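Side-chain contacts in putative polysaccharide binding proteins (DUF1812) (Bacteroides thetaiotaomicron VPI-5482, PDB 3GF8), which is of unconfirmed function but, as a FimB/Mfa2-family lipoprotein of the outer membrane, probably takes part in assembling or anchoring fimbriae: residues 18-23 with 79-84; 106-111 with 213-218; 235-240 with 277-282. All coordinates share one frame; numbering follows the deposited sequence.

Contact 1 of 3, residues 18-23 with 79-84; sequences VKFKYD and FMAWAG
V18 and F20 on strand 16-21 point across an apolar layer at F79 and A81 on strand 75-83. The V18 and F79 side chains meet at a slant: V18 CG2 lies 3.8 Å from F79 CE2, reaching the phenyl ring neither squarely over its face nor at its edge. With CG2 beside the backbone N, the other methyl, CG1, lies anti to that N (chi1 176°) and over one face of the F20 ring, near its rim. F20 meets the second strand edge-on instead, its CE2 lying 4.0 Å from A81 CB and the methyl close to the ring plane. I143 touches both V18 and F20, and V43 of strand 38-44 together with I129 and V131 of strand 124-133 lies against F79. With F20 CA 9.2 Å from A81 CA and no hydrogen bond between the segments, the strands meet as in a beta sandwich, consistent with the transthyretin-like clan. The buried contact between the segments is wholly apolar, so exclusion of water, with no directed bond between them, is probably what it contributes to the core.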
loop_
_atom_site.group_PDB
_atom_site.type_symbol
_atom_site.label_atom_id
_atom_site.label_comp_id
_atom_site.label_asym_id
_atom_site.label_seq_id
_atom_site.Cartn_x
_atom_site.Cartn_y
_atom_site.Cartn_z
ATOM N N VAL A 18 -4.969 2.735 23.698
ATOM C CA VAL A 18 -4.135 2.451 22.539
ATOM C C VAL A 18 -3.942 3.729 21.775
ATOM O O VAL A 18 -4.890 4.440 21.506
ATOM C CB VAL A 18 -4.722 1.348 21.617
ATOM C CG1 VAL A 18 -3.855 1.180 20.373
ATOM C CG2 VAL A 18 -4.846 0.032 22.367
ATOM N N LYS A 19 -2.685 4.046 21.494
ATOM C CA LYS A 19 -2.320 5.155 20.647
ATOM C C LYS A 19 -1.927 4.546 19.308
ATOM O O LYS A 19 -1.184 3.560 19.275
ATOM C CB LYS A 19 -1.129 5.877 21.267
ATOM C CG LYS A 19 -0.541 7.029 20.450
ATOM C CD LYS A 19 0.371 7.892 21.313
ATOM C CE LYS A 19 0.757 9.222 20.641
ATOM N NZ LYS A 19 1.498 8.987 19.377
ATOM N N PHE A 20 -2.444 5.105 18.214
ATOM C CA PHE A 20 -2.025 4.684 16.870
ATOM C C PHE A 20 -1.104 5.729 16.285
ATOM O O PHE A 20 -1.377 6.941 16.378
ATOM C CB PHE A 20 -3.227 4.533 15.945
ATOM C CG PHE A 20 -4.216 3.505 16.401
ATOM C CD1 PHE A 20 -5.194 3.829 17.339
ATOM C CD2 PHE A 20 -4.151 2.214 15.920
ATOM C CE1 PHE A 20 -6.110 2.874 17.748
ATOM C CE2 PHE A 20 -5.044 1.266 16.340
ATOM C CZ PHE A 20 -6.027 1.604 17.259
ATOM N N LYS A 21 -0.001 5.297 15.683
ATOM C CA LYS A 21 0.851 6.291 14.977
ATOM C C LYS A 21 1.122 5.872 13.558
ATOM O O LYS A 21 1.165 4.675 13.272
ATOM C CB LYS A 21 2.154 6.552 15.731
ATOM C CG LYS A 21 3.137 5.360 15.895
ATOM C CD LYS A 21 4.438 5.852 16.570
ATOM C CE LYS A 21 5.511 4.825 16.638
ATOM N NZ LYS A 21 5.983 4.494 15.301
ATOM N N TYR A 22 1.320 6.874 12.687
ATOM C CA TYR A 22 1.702 6.681 11.313
ATOM C C TYR A 22 2.858 7.609 10.987
ATOM O O TYR A 22 2.661 8.659 10.358
ATOM C CB TYR A 22 0.510 6.908 10.345
ATOM C CG TYR A 22 0.912 6.865 8.896
ATOM C CD1 TYR A 22 1.782 5.874 8.402
ATOM C CD2 TYR A 22 0.479 7.837 8.016
ATOM C CE1 TYR A 22 2.179 5.871 7.030
ATOM C CE2 TYR A 22 0.860 7.828 6.686
ATOM C CZ TYR A 22 1.713 6.860 6.197
ATOM O OH TYR A 22 2.061 6.911 4.854
ATOM N N ASP A 23 4.058 7.210 11.419
ATOM C CA ASP A 23 5.264 7.962 11.141
ATOM C C ASP A 23 6.199 7.214 10.231
ATOM O O ASP A 23 7.237 7.765 9.809
ATOM C CB ASP A 23 5.992 8.377 12.429
ATOM C CG ASP A 23 6.475 7.182 13.279
ATOM O OD1 ASP A 23 6.285 6.008 12.926
ATOM O OD2 ASP A 23 7.014 7.446 14.360
ATOM N N PHE A 79 -2.090 -7.459 20.324
ATOM C CA PHE A 79 -2.932 -6.551 19.563
ATOM C C PHE A 79 -2.309 -6.372 18.202
ATOM O O PHE A 79 -1.075 -6.400 18.048
ATOM C CB PHE A 79 -3.029 -5.120 20.147
ATOM C CG PHE A 79 -3.627 -4.989 21.551
ATOM C CD1 PHE A 79 -4.209 -6.046 22.233
ATOM C CD2 PHE A 79 -3.618 -3.723 22.167
ATOM C CE1 PHE A 79 -4.728 -5.856 23.531
ATOM C CE2 PHE A 79 -4.123 -3.519 23.428
ATOM C CZ PHE A 79 -4.699 -4.591 24.125
HETATM N N MSE A 80 -3.178 -6.154 17.220
HETATM C CA MSE A 80 -2.778 -5.671 15.914
HETATM C C MSE A 80 -3.955 -4.879 15.374
HETATM O O MSE A 80 -4.986 -4.823 16.019
HETATM C CB MSE A 80 -2.289 -6.815 14.979
HETATM C CG MSE A 80 -3.232 -7.959 14.693
HETATM SE SE MSE A 80 -4.537 -7.549 13.366
HETATM C CE MSE A 80 -3.412 -7.155 11.797
ATOM N N ALA A 81 -3.792 -4.221 14.228
ATOM C CA ALA A 81 -4.900 -3.483 13.668
ATOM C C ALA A 81 -4.866 -3.434 12.144
ATOM O O ALA A 81 -3.840 -3.694 11.538
ATOM C CB ALA A 81 -4.952 -2.086 14.237
ATOM N N TRP A 82 -6.038 -3.164 11.550
ATOM C CA TRP A 82 -6.145 -2.705 10.169
ATOM C C TRP A 82 -6.833 -1.354 10.244
ATOM O O TRP A 82 -7.798 -1.164 10.994
ATOM C CB TRP A 82 -6.992 -3.646 9.326
ATOM C CG TRP A 82 -6.341 -4.918 8.947
ATOM C CD1 TRP A 82 -6.661 -6.173 9.401
ATOM C CD2 TRP A 82 -5.260 -5.089 8.013
ATOM N NE1 TRP A 82 -5.839 -7.108 8.808
ATOM C CE2 TRP A 82 -4.977 -6.472 7.952
ATOM C CE3 TRP A 82 -4.514 -4.208 7.214
ATOM C CZ2 TRP A 82 -3.975 -6.993 7.138
ATOM C CZ3 TRP A 82 -3.526 -4.718 6.405
ATOM C CH2 TRP A 82 -3.264 -6.096 6.360
ATOM N N ALA A 83 -6.299 -0.398 9.495
ATOM C CA ALA A 83 -6.790 0.958 9.536
ATOM C C ALA A 83 -7.151 1.360 8.111
ATOM O O ALA A 83 -6.484 0.970 7.156
ATOM C CB ALA A 83 -5.740 1.919 10.153
ATOM N N GLY A 84 -8.223 2.148 7.997
ATOM C CA GLY A 84 -8.762 2.533 6.706
ATOM C C GLY A 84 -9.623 1.520 5.951
ATOM O O GLY A 84 -10.144 1.879 4.911
#

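Contact 2 of 3, residues 106-111 with 213-218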
loop_
_atom_site.group_PDB
_atom_site.type_symbol
_atom_site.label_atom_id
_atom_site.label_comp_id
_atom_site.label_asym_id
_atom_site.label_seq_id
_atom_site.Cartn_x
_atom_site.Cartn_y
_atom_site.Cartn_z
ATOM N N LEU A 106 -7.014 -10.367 4.919
ATOM C CA LEU A 106 -7.658 -9.247 4.271
ATOM C C LEU A 106 -7.486 -9.514 2.785
ATOM O O LEU A 106 -6.390 -9.846 2.316
ATOM C CB LEU A 106 -7.017 -7.950 4.714
ATOM C CG LEU A 106 -7.561 -6.610 4.161
ATOM C CD1 LEU A 106 -7.364 -5.475 5.137
ATOM C CD2 LEU A 106 -6.898 -6.272 2.874
ATOM N N LYS A 107 -8.582 -9.430 2.046
ATOM C CA LYS A 107 -8.513 -9.665 0.612
ATOM C C LYS A 107 -9.127 -8.491 -0.136
ATOM O O LYS A 107 -10.230 -8.059 0.176
ATOM C CB LYS A 107 -9.181 -10.989 0.252
ATOM C CG LYS A 107 -9.107 -11.277 -1.218
ATOM C CD LYS A 107 -9.848 -12.527 -1.613
ATOM C CE LYS A 107 -8.901 -13.722 -1.694
ATOM N NZ LYS A 107 -9.613 -14.984 -2.021
ATOM N N LEU A 108 -8.384 -7.928 -1.090
ATOM C CA LEU A 108 -8.945 -6.902 -1.980
ATOM C C LEU A 108 -10.048 -7.561 -2.806
ATOM O O LEU A 108 -9.835 -8.634 -3.372
ATOM C CB LEU A 108 -7.864 -6.339 -2.915
ATOM C CG LEU A 108 -8.229 -5.319 -3.987
ATOM C CD1 LEU A 108 -8.783 -4.035 -3.384
ATOM C CD2 LEU A 108 -6.983 -5.015 -4.908
ATOM N N LYS A 109 -11.231 -6.951 -2.835
ATOM C CA LYS A 109 -12.343 -7.484 -3.591
ATOM C C LYS A 109 -12.059 -7.373 -5.074
ATOM O O LYS A 109 -11.516 -6.353 -5.539
ATOM C CB LYS A 109 -13.622 -6.707 -3.257
ATOM C CG LYS A 109 -14.116 -6.935 -1.805
ATOM C CD LYS A 109 -15.444 -6.215 -1.618
ATOM C CE LYS A 109 -15.934 -6.182 -0.205
ATOM N NZ LYS A 109 -16.941 -5.086 -0.039
ATOM N N ARG A 110 -12.411 -8.425 -5.805
ATOM C CA ARG A 110 -12.334 -8.441 -7.269
ATOM C C ARG A 110 -13.480 -9.244 -7.891
ATOM O O ARG A 110 -14.072 -10.104 -7.269
ATOM C CB ARG A 110 -10.990 -8.952 -7.782
ATOM C CG ARG A 110 -10.805 -10.504 -7.751
ATOM C CD ARG A 110 -11.011 -11.083 -6.344
ATOM N NE ARG A 110 -9.998 -10.615 -5.391
ATOM C CZ ARG A 110 -8.855 -11.258 -5.114
ATOM N NH1 ARG A 110 -8.561 -12.404 -5.720
ATOM N NH2 ARG A 110 -7.988 -10.744 -4.233
ATOM N N GLU A 111 -13.768 -8.938 -9.132
ATOM C CA GLU A 111 -14.676 -9.695 -9.961
ATOM C C GLU A 111 -13.936 -10.813 -10.672
ATOM O O GLU A 111 -12.712 -10.856 -10.614
ATOM C CB GLU A 111 -15.194 -8.778 -11.034
ATOM C CG GLU A 111 -16.054 -7.625 -10.561
ATOM C CD GLU A 111 -16.609 -6.856 -11.781
ATOM O OE1 GLU A 111 -15.939 -6.903 -12.870
ATOM O OE2 GLU A 111 -17.702 -6.231 -11.637
ATOM N N ASN A 213 -3.458 2.647 -8.806
ATOM C CA ASN A 213 -2.998 2.199 -7.488
ATOM C C ASN A 213 -2.870 0.681 -7.336
ATOM O O ASN A 213 -3.486 -0.076 -8.044
ATOM C CB ASN A 213 -3.788 2.822 -6.307
ATOM C CG ASN A 213 -5.294 2.533 -6.303
ATOM O OD1 ASN A 213 -6.009 3.010 -5.399
ATOM N ND2 ASN A 213 -5.792 1.830 -7.296
ATOM N N THR A 214 -2.046 0.242 -6.404
ATOM C CA THR A 214 -1.950 -1.182 -6.175
ATOM C C THR A 214 -1.800 -1.449 -4.691
ATOM O O THR A 214 -1.755 -0.529 -3.884
ATOM C CB THR A 214 -0.773 -1.814 -6.976
ATOM O OG1 THR A 214 -0.854 -3.240 -6.881
ATOM C CG2 THR A 214 0.596 -1.298 -6.455
HETATM N N MSE A 215 -1.720 -2.726 -4.338
HETATM C CA MSE A 215 -1.487 -3.121 -2.950
HETATM C C MSE A 215 0.056 -3.085 -2.746
HETATM O O MSE A 215 0.725 -2.342 -3.443
HETATM C CB MSE A 215 -2.161 -4.474 -2.718
HETATM C CG MSE A 215 -3.693 -4.370 -2.866
HETATM SE SE MSE A 215 -4.492 -3.756 -1.238
HETATM C CE MSE A 215 -4.213 -5.444 -0.301
ATOM N N ARG A 216 0.611 -3.872 -1.823
ATOM C CA ARG A 216 1.977 -3.683 -1.350
ATOM C C ARG A 216 2.979 -3.877 -2.444
ATOM O O ARG A 216 2.831 -4.813 -3.267
ATOM C CB ARG A 216 2.307 -4.665 -0.237
ATOM C CG ARG A 216 1.450 -4.463 1.024
ATOM C CD ARG A 216 2.030 -5.214 2.192
ATOM N NE ARG A 216 3.262 -4.578 2.635
ATOM C CZ ARG A 216 4.255 -5.190 3.280
ATOM N NH1 ARG A 216 4.216 -6.487 3.541
ATOM N NH2 ARG A 216 5.312 -4.506 3.653
ATOM N N LEU A 217 3.962 -2.967 -2.491
ATOM C CA LEU A 217 5.152 -3.156 -3.333
ATOM C C LEU A 217 6.229 -3.855 -2.502
ATOM O O LEU A 217 6.662 -3.335 -1.493
ATOM C CB LEU A 217 5.650 -1.821 -3.908
ATOM C CG LEU A 217 4.619 -1.143 -4.832
ATOM C CD1 LEU A 217 4.903 0.337 -5.008
ATOM C CD2 LEU A 217 4.540 -1.871 -6.181
HETATM N N MSE A 218 6.619 -5.055 -2.932
HETATM C CA MSE A 218 7.550 -5.928 -2.205
HETATM C C MSE A 218 8.896 -6.073 -2.922
HETATM O O MSE A 218 8.974 -6.316 -4.148
HETATM C CB MSE A 218 6.933 -7.333 -2.039
HETATM C CG MSE A 218 5.584 -7.334 -1.275
HETATM SE SE MSE A 218 5.604 -6.440 0.433
HETATM C CE MSE A 218 6.821 -7.716 1.348
#
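Selenomethionine M215, just past strand 209-214, packs against two leucines of strand 105-108, spanning both. L108 CD2 lies 3.9 Å from M215 CG, the two side chains sliding past each other in opposite senses. The far end of the selenomethionine serves L106, whose CD2 comes within 4.2 Å of M215 CE. One residue reaches both leucines because its chain bends at chi2 (-83°) and again at chi3, folding the terminal methyl round instead of extending it. Y89 of strand 89-91 touches both L106 and M215.

In the next shell, the backbone of L108 is fixed by its own neighbour. R110 approaches side-on, and its NE and NH2 both donate to L108 O, at 2.8 Å and 2.9 Å respectively, with the oxygen in the guanidinium plane. NH2 also joins a salt bridge with D190, so the same end of R110 links L108 to an outside carboxylate. Backbone bonds of L106 with L181 on one flank and of K107 with D90 on the other make this the middle strand of a three-stranded antiparallel sheet. Across the contact, N178 ND2 bonds both T214 OG1 and R216 O, bracketing M215 in its turn. The chemistry is therefore split: a buried apolar centre carries the contact between the segments, while hydrogen bonds and charges at its margins set the backbones that present it.

Contact 3 of 3, residues 235-240 with 277-282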
loop_
_atom_site.group_PDB
_atom_site.type_symbol
_atom_site.label_atom_id
_atom_site.label_comp_id
_atom_site.label_asym_id
_atom_site.label_seq_id
_atom_site.Cartn_x
_atom_site.Cartn_y
_atom_site.Cartn_z
ATOM N N ARG A 235 1.715 -6.021 -26.792
ATOM C CA ARG A 235 2.394 -5.445 -25.644
ATOM C C ARG A 235 3.626 -4.707 -26.086
ATOM O O ARG A 235 4.499 -5.318 -26.682
ATOM C CB ARG A 235 2.804 -6.525 -24.647
ATOM C CG ARG A 235 1.678 -6.968 -23.742
ATOM C CD ARG A 235 2.186 -7.716 -22.522
ATOM N NE ARG A 235 2.498 -9.104 -22.819
ATOM C CZ ARG A 235 3.723 -9.599 -22.983
ATOM N NH1 ARG A 235 4.815 -8.831 -22.858
ATOM N NH2 ARG A 235 3.858 -10.895 -23.275
ATOM N N VAL A 236 3.721 -3.414 -25.772
ATOM C CA VAL A 236 4.830 -2.574 -26.242
ATOM C C VAL A 236 5.823 -2.222 -25.156
ATOM O O VAL A 236 6.881 -1.675 -25.450
ATOM C CB VAL A 236 4.314 -1.258 -26.870
ATOM C CG1 VAL A 236 3.499 -1.571 -28.144
ATOM C CG2 VAL A 236 3.472 -0.478 -25.874
ATOM N N PHE A 237 5.477 -2.504 -23.900
ATOM C CA PHE A 237 6.306 -2.138 -22.749
ATOM C C PHE A 237 5.957 -3.069 -21.594
ATOM O O PHE A 237 4.791 -3.257 -21.247
ATOM C CB PHE A 237 6.052 -0.689 -22.357
ATOM C CG PHE A 237 7.137 -0.050 -21.492
ATOM C CD1 PHE A 237 8.420 0.141 -21.977
ATOM C CD2 PHE A 237 6.832 0.452 -20.232
ATOM C CE1 PHE A 237 9.388 0.788 -21.202
ATOM C CE2 PHE A 237 7.802 1.106 -19.450
ATOM C CZ PHE A 237 9.069 1.260 -19.930
ATOM N N ASP A 238 6.984 -3.654 -20.993
ATOM C CA ASP A 238 6.778 -4.663 -19.989
ATOM C C ASP A 238 7.980 -4.694 -19.083
ATOM O O ASP A 238 8.932 -5.388 -19.381
ATOM C CB ASP A 238 6.539 -6.027 -20.638
ATOM C CG ASP A 238 6.049 -7.065 -19.632
ATOM O OD1 ASP A 238 6.072 -6.798 -18.411
ATOM O OD2 ASP A 238 5.640 -8.160 -20.057
ATOM N N ILE A 239 7.911 -3.948 -17.974
ATOM C CA ILE A 239 9.060 -3.793 -17.098
ATOM C C ILE A 239 8.758 -4.236 -15.677
ATOM O O ILE A 239 7.592 -4.450 -15.270
ATOM C CB ILE A 239 9.693 -2.362 -17.173
ATOM C CG1 ILE A 239 8.714 -1.241 -16.785
ATOM C CG2 ILE A 239 10.154 -2.085 -18.597
ATOM C CD1 ILE A 239 8.665 -0.911 -15.330
ATOM N N ASN A 240 9.834 -4.432 -14.930
ATOM C CA ASN A 240 9.741 -4.870 -13.554
ATOM C C ASN A 240 9.831 -3.603 -12.747
ATOM O O ASN A 240 10.897 -3.000 -12.589
ATOM C CB ASN A 240 10.854 -5.871 -13.243
ATOM C CG ASN A 240 10.891 -6.279 -11.793
ATOM O OD1 ASN A 240 10.317 -5.625 -10.931
ATOM N ND2 ASN A 240 11.590 -7.366 -11.511
ATOM N N TRP A 277 10.364 1.931 -27.754
ATOM C CA TRP A 277 9.819 1.599 -26.426
ATOM C C TRP A 277 10.821 1.112 -25.390
ATOM O O TRP A 277 10.482 0.301 -24.548
ATOM C CB TRP A 277 8.675 0.595 -26.551
ATOM C CG TRP A 277 7.485 1.257 -27.085
ATOM C CD1 TRP A 277 7.159 1.408 -28.381
ATOM C CD2 TRP A 277 6.494 1.949 -26.332
ATOM N NE1 TRP A 277 6.016 2.154 -28.496
ATOM C CE2 TRP A 277 5.576 2.484 -27.247
ATOM C CE3 TRP A 277 6.287 2.156 -24.970
ATOM C CZ2 TRP A 277 4.450 3.200 -26.853
ATOM C CZ3 TRP A 277 5.168 2.878 -24.576
ATOM C CH2 TRP A 277 4.269 3.382 -25.513
ATOM N N LEU A 278 12.050 1.610 -25.462
ATOM C CA LEU A 278 13.070 1.359 -24.444
ATOM C C LEU A 278 13.104 2.599 -23.552
ATOM O O LEU A 278 13.178 3.719 -24.065
ATOM C CB LEU A 278 14.423 1.131 -25.135
ATOM C CG LEU A 278 15.761 0.992 -24.407
ATOM C CD1 LEU A 278 15.830 -0.329 -23.618
ATOM C CD2 LEU A 278 16.953 1.108 -25.425
ATOM N N ALA A 279 13.040 2.399 -22.239
ATOM C CA ALA A 279 13.211 3.503 -21.277
ATOM C C ALA A 279 14.673 3.977 -21.242
ATOM O O ALA A 279 15.605 3.215 -20.927
ATOM C CB ALA A 279 12.733 3.101 -19.876
ATOM N N VAL A 280 14.882 5.228 -21.646
ATOM C CA VAL A 280 16.205 5.806 -21.618
ATOM C C VAL A 280 16.504 6.296 -20.213
ATOM O O VAL A 280 17.596 6.039 -19.650
ATOM C CB VAL A 280 16.360 6.906 -22.644
ATOM C CG1 VAL A 280 17.755 7.521 -22.526
ATOM C CG2 VAL A 280 16.107 6.313 -24.032
ATOM N N GLN A 281 15.523 6.971 -19.634
ATOM C CA GLN A 281 15.627 7.416 -18.267
ATOM C C GLN A 281 14.252 7.553 -17.680
ATOM O O GLN A 281 13.283 7.696 -18.426
ATOM C CB GLN A 281 16.361 8.759 -18.195
ATOM C CG GLN A 281 15.766 9.832 -19.073
ATOM C CD GLN A 281 16.179 11.243 -18.658
ATOM O OE1 GLN A 281 17.372 11.546 -18.499
ATOM N NE2 GLN A 281 15.181 12.124 -18.508
ATOM N N ILE A 282 14.188 7.479 -16.353
ATOM C CA ILE A 282 12.980 7.759 -15.616
ATOM C C ILE A 282 13.190 8.897 -14.622
ATOM O O ILE A 282 14.305 9.196 -14.190
ATOM C CB ILE A 282 12.441 6.495 -14.876
ATOM C CG1 ILE A 282 13.352 6.105 -13.710
ATOM C CG2 ILE A 282 12.310 5.364 -15.863
ATOM C CD1 ILE A 282 13.087 4.741 -13.155
HETATM O O HOH W 1 9.162 -2.186 -24.751
#
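V236 and F237 form a classic beta bulge in strand 235-240, both facing L227 of the neighbouring strand, and W277 packs against these two residues. The valine is the bump and the indole the flat wall: V236 CG2 sits 3.7 Å from the centroid of the six-membered ring, only 2° off the ring normal, a CH-pi contact almost exactly over the centre. Its chi1 of -65° sets CG2 between the backbone N and the carbonyl carbon, and from there the methyl comes down on the indole. The fit is closest at the backbone, where V236 O lies 3.1 Å from W277 CB. F237 meets the same six-membered ring at one of its rim carbons, its CB resting 3.9 Å from W277 CE3 at a slant to the ring. Farther out, the phenyl ring presents its edge to the second segment. W277 O lies close to the ring plane, 3.3 Å from F237 CD1, so the ring slots in beside the backbone just before strand 279-284. Y170 meets the indole edge-to-face and L227 also touches it, while F271 packs edge-to-face with F237. With an alanine in place of W277, the V236 methyl would probably lose the face it rests on and a gap would open beside F237 CB. A water lies 2.8 Å from W277 O; its approach to V236 O is implausibly short, so a bridge between the two carbonyls is doubtful. At the far end of the phenyl ring, the small side chain of A279 meets the edge close to the ring plane, its CB 4.1 Å from F237 CZ.

Overall arrangement
From the N terminus, contact 1 is the first to close, joining strand 16-21 to strand 75-83 across 55 intervening residues. Contact 2 opens only afterwards and closes the longest loop, 101 residues, bringing the three-stranded sheet that holds 105-108 to the end of strand 209-214. Contact 3 follows, with 36 residues between strand 235-240 and the start of strand 279-284. The three run in series, none nested in or crossing another. Contacts 1 and 2 touch directly, W82 CD2 packing 3.6 Å from L106 CD1. Contact 3 stays apart, its nearest atoms about 7 Å from contact 2, and lies across the chain's centre from contact 1.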